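Local atomic coordinates of DsbA family protein (Salmonella typhimurium, PDB entry 7JVE), a protein that acts as a trimeric thioredoxin-like enzyme of the DsbA family, with both thiol oxidase and disulfide isomerase activities. Residues Y58-L70 with H210-Q224. Residues are numbered along the deposited sequence; the frame is centred on the assembly and turned at random. Where two conformers were deposited one is given.
Sequences YVQLALQYRAELL and HMDFSGTPAFVVMPQ. With EDO (1,2-ethanediol), chain M.
A chi1 of 66° places M222 CG between its backbone N and carbonyl carbon and lifts the thioether off strand 218-223, toward R66; in the conformer described here, one of two modelled, R66 has CG anti to its N and bends at chi3 to lay its guanidinium under that methyl. M222 CE lies over the centre of one guanidinium face, 4.0 Å from R66 CZ. The strand belongs to the central sheet of the thioredoxin fold, and the end of helix 37-64 with the short helix 66-69 packs on one side of it; T216-P217 occupies the position of the cis-Pro loop of thioredoxin-like proteins, although its peptide is modelled trans here, and P217 touches C97 of the C94-C97 disulfide. In the same R66 conformer, NH2 donates to P223 O (2.9 Å) from above the carbonyl plane, and NE adds weak, bent bonds to the carbonyls of P223 and Q224.

Methionine, leucine, alanine and valine side chains fill most of the space between helices and sheet. M211, bent at both chi2 and chi3, tucks SD and CE beneath L61 and A62, with SD 3.9 Å from L61 CB. A62 CB rests on V220 CG1 (3.8 Å), and L69 CD1 reaches M222 SD. On the outer side, H210 CB sits over one face of the Y65 ring in a CH-pi contact; the imidazole plane is within 7° of the Y65 ring plane but displaced, with centroids 5.1 Å apart. A water links Y65 OH to H210 O.

At the subunit interface, the Y58 ring meets F213 obliquely, and an ethanediol, probably from the crystallisation liquor, covers a Y58 face. K162 of the second subunit forms a salt bridge with D212 and a hydrogen bond with Y58 OH, the same hydroxyl that donates to D212 O at 2.9 Å.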
loop_
_atom_site.group_PDB
_atom_site.type_symbol
_atom_site.label_atom_id
_atom_site.label_comp_id
_atom_site.label_asym_id
_atom_site.label_seq_id
_atom_site.Cartn_x
_atom_site.Cartn_y
_atom_site.Cartn_z
ATOM N N TYR A 58 21.618 6.717 -10.680
ATOM C CA TYR A 58 21.031 8.013 -11.023
ATOM C C TYR A 58 22.088 9.109 -11.067
ATOM O O TYR A 58 22.048 9.984 -11.945
ATOM C CB TYR A 58 19.937 8.402 -10.020
ATOM C CG TYR A 58 18.561 7.875 -10.349
ATOM C CD1 TYR A 58 18.000 8.063 -11.619
ATOM C CD2 TYR A 58 17.801 7.216 -9.380
ATOM C CE1 TYR A 58 16.734 7.597 -11.923
ATOM C CE2 TYR A 58 16.537 6.746 -9.675
ATOM C CZ TYR A 58 16.012 6.933 -10.934
ATOM O OH TYR A 58 14.765 6.451 -11.208
ATOM N N VAL A 59 23.032 9.089 -10.118
ATOM C CA VAL A 59 24.095 10.084 -10.119
ATOM C C VAL A 59 24.903 10.000 -11.412
ATOM O O VAL A 59 25.222 11.026 -12.033
ATOM C CB VAL A 59 24.991 9.919 -8.876
ATOM C CG1 VAL A 59 26.299 10.670 -9.083
ATOM C CG2 VAL A 59 24.269 10.425 -7.619
ATOM N N GLN A 60 25.231 8.781 -11.850
ATOM C CA GLN A 60 25.943 8.625 -13.114
ATOM C C GLN A 60 25.153 9.235 -14.264
ATOM O O GLN A 60 25.736 9.860 -15.154
ATOM C CB GLN A 60 26.231 7.146 -13.394
ATOM C CG GLN A 60 27.329 6.566 -12.531
ATOM C CD GLN A 60 28.663 7.241 -12.815
ATOM O OE1 GLN A 60 29.138 7.251 -13.954
ATOM N NE2 GLN A 60 29.252 7.847 -11.790
ATOM N N LEU A 61 23.825 9.037 -14.275
ATOM C CA LEU A 61 22.999 9.597 -15.345
ATOM C C LEU A 61 23.009 11.121 -15.305
ATOM O O LEU A 61 23.116 11.772 -16.355
ATOM C CB LEU A 61 21.570 9.065 -15.244
ATOM C CG LEU A 61 21.405 7.567 -15.533
ATOM C CD1 LEU A 61 19.964 7.110 -15.291
ATOM C CD2 LEU A 61 21.838 7.263 -16.970
ATOM N N ALA A 62 22.921 11.705 -14.095
ATOM C CA ALA A 62 23.014 13.157 -13.937
ATOM C C ALA A 62 24.327 13.698 -14.484
ATOM O O ALA A 62 24.343 14.720 -15.183
ATOM C CB ALA A 62 22.870 13.543 -12.471
ATOM N N LEU A 63 25.443 13.028 -14.182
ATOM C CA LEU A 63 26.722 13.482 -14.715
ATOM C C LEU A 63 26.749 13.378 -16.230
ATOM O O LEU A 63 27.287 14.261 -16.905
ATOM C CB LEU A 63 27.876 12.695 -14.096
ATOM C CG LEU A 63 28.028 12.959 -12.596
ATOM C CD1 LEU A 63 29.007 11.969 -11.946
ATOM C CD2 LEU A 63 28.428 14.411 -12.324
ATOM N N GLN A 64 26.151 12.325 -16.790
ATOM C CA GLN A 64 26.180 12.167 -18.243
ATOM C C GLN A 64 25.316 13.223 -18.952
ATOM O O GLN A 64 25.683 13.717 -20.026
ATOM C CB GLN A 64 25.734 10.755 -18.619
ATOM C CG GLN A 64 25.706 10.507 -20.110
ATOM C CD GLN A 64 25.099 9.161 -20.512
ATOM O OE1 GLN A 64 24.919 8.249 -19.692
ATOM N NE2 GLN A 64 24.786 9.036 -21.796
ATOM N N TYR A 65 24.173 13.600 -18.373
ATOM C CA TYR A 65 23.270 14.548 -19.019
ATOM C C TYR A 65 23.341 15.937 -18.397
ATOM O O TYR A 65 22.380 16.700 -18.467
ATOM C CB TYR A 65 21.836 14.010 -19.013
ATOM C CG TYR A 65 21.729 12.761 -19.870
ATOM C CD1 TYR A 65 21.605 12.840 -21.251
ATOM C CD2 TYR A 65 21.801 11.499 -19.293
ATOM C CE1 TYR A 65 21.527 11.690 -22.033
ATOM C CE2 TYR A 65 21.733 10.353 -20.056
ATOM C CZ TYR A 65 21.601 10.450 -21.424
ATOM O OH TYR A 65 21.540 9.294 -22.161
ATOM N N ARG A 66 24.478 16.287 -17.799
ATOM C CA ARG A 66 24.622 17.591 -17.160
ATOM C C ARG A 66 24.204 18.734 -18.090
ATOM O O ARG A 66 23.461 19.638 -17.688
ATOM C CB ARG A 66 26.070 17.780 -16.695
ATOM C CG ARG A 66 26.315 19.097 -15.962
ATOM C CD ARG A 66 27.798 19.310 -15.630
ATOM N NE ARG A 66 28.011 19.479 -14.192
ATOM C CZ ARG A 66 28.566 18.565 -13.404
ATOM N NH1 ARG A 66 28.976 17.414 -13.912
ATOM N NH2 ARG A 66 28.715 18.804 -12.111
ATOM N N ALA A 67 24.686 18.724 -19.335
ATOM C CA ALA A 67 24.426 19.867 -20.202
ATOM C C ALA A 67 22.932 20.041 -20.431
ATOM O O ALA A 67 22.412 21.166 -20.388
ATOM C CB ALA A 67 25.179 19.731 -21.531
ATOM N N GLU A 68 22.223 18.940 -20.658
ATOM C CA GLU A 68 20.785 19.012 -20.845
ATOM C C GLU A 68 20.095 19.437 -19.554
ATOM O O GLU A 68 19.183 20.270 -19.577
ATOM C CB GLU A 68 20.263 17.652 -21.322
ATOM C CG GLU A 68 20.784 17.280 -22.704
ATOM C CD GLU A 68 22.070 16.427 -22.667
ATOM O OE1 GLU A 68 22.129 15.411 -23.397
ATOM O OE2 GLU A 68 23.004 16.723 -21.885
ATOM N N LEU A 69 20.513 18.866 -18.419
ATOM C CA LEU A 69 19.907 19.215 -17.138
ATOM C C LEU A 69 20.029 20.708 -16.851
ATOM O O LEU A 69 19.117 21.314 -16.279
ATOM C CB LEU A 69 20.556 18.409 -16.014
ATOM C CG LEU A 69 20.198 16.921 -15.923
ATOM C CD1 LEU A 69 21.159 16.204 -14.991
ATOM C CD2 LEU A 69 18.767 16.726 -15.465
ATOM N N LEU A 70 21.155 21.316 -17.226
ATOM C CA LEU A 70 21.442 22.702 -16.890
ATOM C C LEU A 70 21.214 23.649 -18.058
ATOM O O LEU A 70 21.588 24.823 -17.969
ATOM C CB LEU A 70 22.875 22.842 -16.379
ATOM C CG LEU A 70 23.282 21.825 -15.321
ATOM C CD1 LEU A 70 24.702 22.075 -14.884
ATOM C CD2 LEU A 70 22.329 21.873 -14.164
ATOM N N HIS A 210 15.809 9.552 -20.638
ATOM C CA HIS A 210 17.244 9.331 -20.482
ATOM C C HIS A 210 17.665 9.336 -19.020
ATOM O O HIS A 210 18.614 8.636 -18.656
ATOM C CB HIS A 210 18.043 10.394 -21.241
ATOM C CG HIS A 210 18.035 10.204 -22.724
ATOM N ND1 HIS A 210 18.084 11.260 -23.610
ATOM C CD2 HIS A 210 17.967 9.079 -23.478
ATOM C CE1 HIS A 210 18.064 10.791 -24.847
ATOM N NE2 HIS A 210 17.993 9.472 -24.795
ATOM N N MET A 211 16.996 10.130 -18.174
ATOM C CA MET A 211 17.333 10.140 -16.757
ATOM C C MET A 211 16.663 9.004 -16.002
ATOM O O MET A 211 16.879 8.873 -14.798
ATOM C CB MET A 211 16.948 11.480 -16.132
ATOM C CG MET A 211 17.904 12.615 -16.505
ATOM S SD MET A 211 19.583 12.340 -15.900
ATOM C CE MET A 211 19.247 12.127 -14.161
ATOM N N ASP A 212 15.856 8.184 -16.681
ATOM C CA ASP A 212 15.028 7.178 -16.026
ATOM C C ASP A 212 14.102 7.816 -14.984
ATOM O O ASP A 212 13.928 7.297 -13.881
ATOM C CB ASP A 212 15.902 6.072 -15.408
ATOM C CG ASP A 212 15.129 4.781 -15.161
ATOM O OD1 ASP A 212 13.989 4.651 -15.656
ATOM O OD2 ASP A 212 15.640 3.897 -14.451
ATOM N N PHE A 213 13.497 8.950 -15.348
ATOM C CA PHE A 213 12.450 9.624 -14.581
ATOM C C PHE A 213 11.087 9.557 -15.259
ATOM O O PHE A 213 10.197 10.343 -14.912
ATOM C CB PHE A 213 12.778 11.115 -14.386
ATOM C CG PHE A 213 14.006 11.397 -13.552
ATOM C CD1 PHE A 213 14.450 10.497 -12.603
ATOM C CD2 PHE A 213 14.689 12.600 -13.707
ATOM C CE1 PHE A 213 15.552 10.782 -11.828
ATOM C CE2 PHE A 213 15.802 12.877 -12.947
ATOM C CZ PHE A 213 16.240 11.966 -12.015
ATOM N N SER A 214 10.908 8.709 -16.263
ATOM C CA SER A 214 9.647 8.733 -17.006
ATOM C C SER A 214 8.474 8.448 -16.074
ATOM O O SER A 214 8.439 7.421 -15.387
ATOM C CB SER A 214 9.676 7.723 -18.146
ATOM O OG SER A 214 8.658 8.020 -19.080
ATOM N N GLY A 215 7.510 9.368 -16.040
ATOM C CA GLY A 215 6.375 9.174 -15.169
ATOM C C GLY A 215 6.634 9.432 -13.702
ATOM O O GLY A 215 5.723 9.237 -12.903
ATOM N N THR A 216 7.831 9.868 -13.319
ATOM C CA THR A 216 8.206 9.989 -11.909
ATOM C C THR A 216 8.866 11.338 -11.639
ATOM O O THR A 216 10.043 11.541 -12.012
ATOM C CB THR A 216 9.116 8.832 -11.475
ATOM O OG1 THR A 216 10.373 8.914 -12.146
ATOM C CG2 THR A 216 8.473 7.429 -11.757
ATOM N N PRO A 217 8.182 12.269 -10.980
ATOM C CA PRO A 217 8.820 13.544 -10.613
ATOM C C PRO A 217 10.052 13.333 -9.738
ATOM O O PRO A 217 10.134 12.376 -8.961
ATOM C CB PRO A 217 7.714 14.286 -9.854
ATOM C CG PRO A 217 6.431 13.673 -10.378
ATOM C CD PRO A 217 6.785 12.198 -10.523
ATOM N N ALA A 218 11.018 14.249 -9.868
ATOM C CA ALA A 218 12.311 14.100 -9.200
ATOM C C ALA A 218 13.054 15.424 -9.185
ATOM O O ALA A 218 12.773 16.333 -9.978
ATOM C CB ALA A 218 13.198 13.036 -9.872
ATOM N N PHE A 219 14.008 15.510 -8.260
ATOM C CA PHE A 219 14.975 16.596 -8.148
ATOM C C PHE A 219 16.357 16.054 -8.463
ATOM O O PHE A 219 16.711 14.964 -8.001
ATOM C CB PHE A 219 15.028 17.188 -6.730
ATOM C CG PHE A 219 13.753 17.829 -6.280
ATOM C CD1 PHE A 219 12.789 17.083 -5.611
ATOM C CD2 PHE A 219 13.520 19.174 -6.502
ATOM C CE1 PHE A 219 11.619 17.661 -5.187
ATOM C CE2 PHE A 219 12.334 19.764 -6.079
ATOM C CZ PHE A 219 11.381 19.007 -5.427
ATOM N N VAL A 220 17.146 16.828 -9.210
ATOM C CA VAL A 220 18.584 16.623 -9.332
ATOM C C VAL A 220 19.287 17.852 -8.779
ATOM O O VAL A 220 19.072 18.977 -9.260
ATOM C CB VAL A 220 19.039 16.376 -10.776
ATOM C CG1 VAL A 220 20.501 15.905 -10.760
ATOM C CG2 VAL A 220 18.127 15.379 -11.472
ATOM N N VAL A 221 20.149 17.633 -7.797
ATOM C CA VAL A 221 20.922 18.683 -7.154
ATOM C C VAL A 221 22.397 18.395 -7.421
ATOM O O VAL A 221 22.890 17.309 -7.095
ATOM C CB VAL A 221 20.625 18.749 -5.651
ATOM C CG1 VAL A 221 21.236 20.001 -5.042
ATOM C CG2 VAL A 221 19.088 18.674 -5.425
ATOM N N MET A 222 23.096 19.360 -8.010
ATOM C CA MET A 222 24.436 19.120 -8.520
ATOM C C MET A 222 25.163 20.443 -8.692
ATOM O O MET A 222 24.521 21.479 -8.922
ATOM C CB MET A 222 24.374 18.362 -9.847
ATOM C CG MET A 222 23.747 19.169 -10.955
ATOM S SD MET A 222 23.400 18.225 -12.450
ATOM C CE MET A 222 24.903 17.260 -12.655
ATOM N N PRO A 223 26.491 20.447 -8.576
ATOM C CA PRO A 223 27.261 21.630 -8.971
ATOM C C PRO A 223 27.122 21.862 -10.465
ATOM O O PRO A 223 26.964 20.927 -11.250
ATOM C CB PRO A 223 28.711 21.271 -8.600
ATOM C CG PRO A 223 28.605 20.044 -7.734
ATOM C CD PRO A 223 27.370 19.330 -8.191
ATOM N N GLN A 224 27.192 23.130 -10.858
ATOM C CA GLN A 224 27.039 23.444 -12.268
ATOM C C GLN A 224 28.340 23.253 -13.035
ATOM O O GLN A 224 28.302 22.875 -14.210
ATOM C CB GLN A 224 26.525 24.871 -12.426
ATOM C CG GLN A 224 25.094 25.100 -11.928
ATOM C CD GLN A 224 24.376 26.138 -12.762
ATOM O OE1 GLN A 224 23.603 25.798 -13.646
ATOM N NE2 GLN A 224 24.661 27.413 -12.507
HETATM C C1 EDO M . 18.656 4.503 -12.989
HETATM O O1 EDO M . 18.135 3.672 -14.030
HETATM C C2 EDO M . 18.478 3.775 -11.661
HETATM O O2 EDO M . 18.783 2.367 -11.816
HETATM O O HOH W 1 19.903 7.063 -20.443
#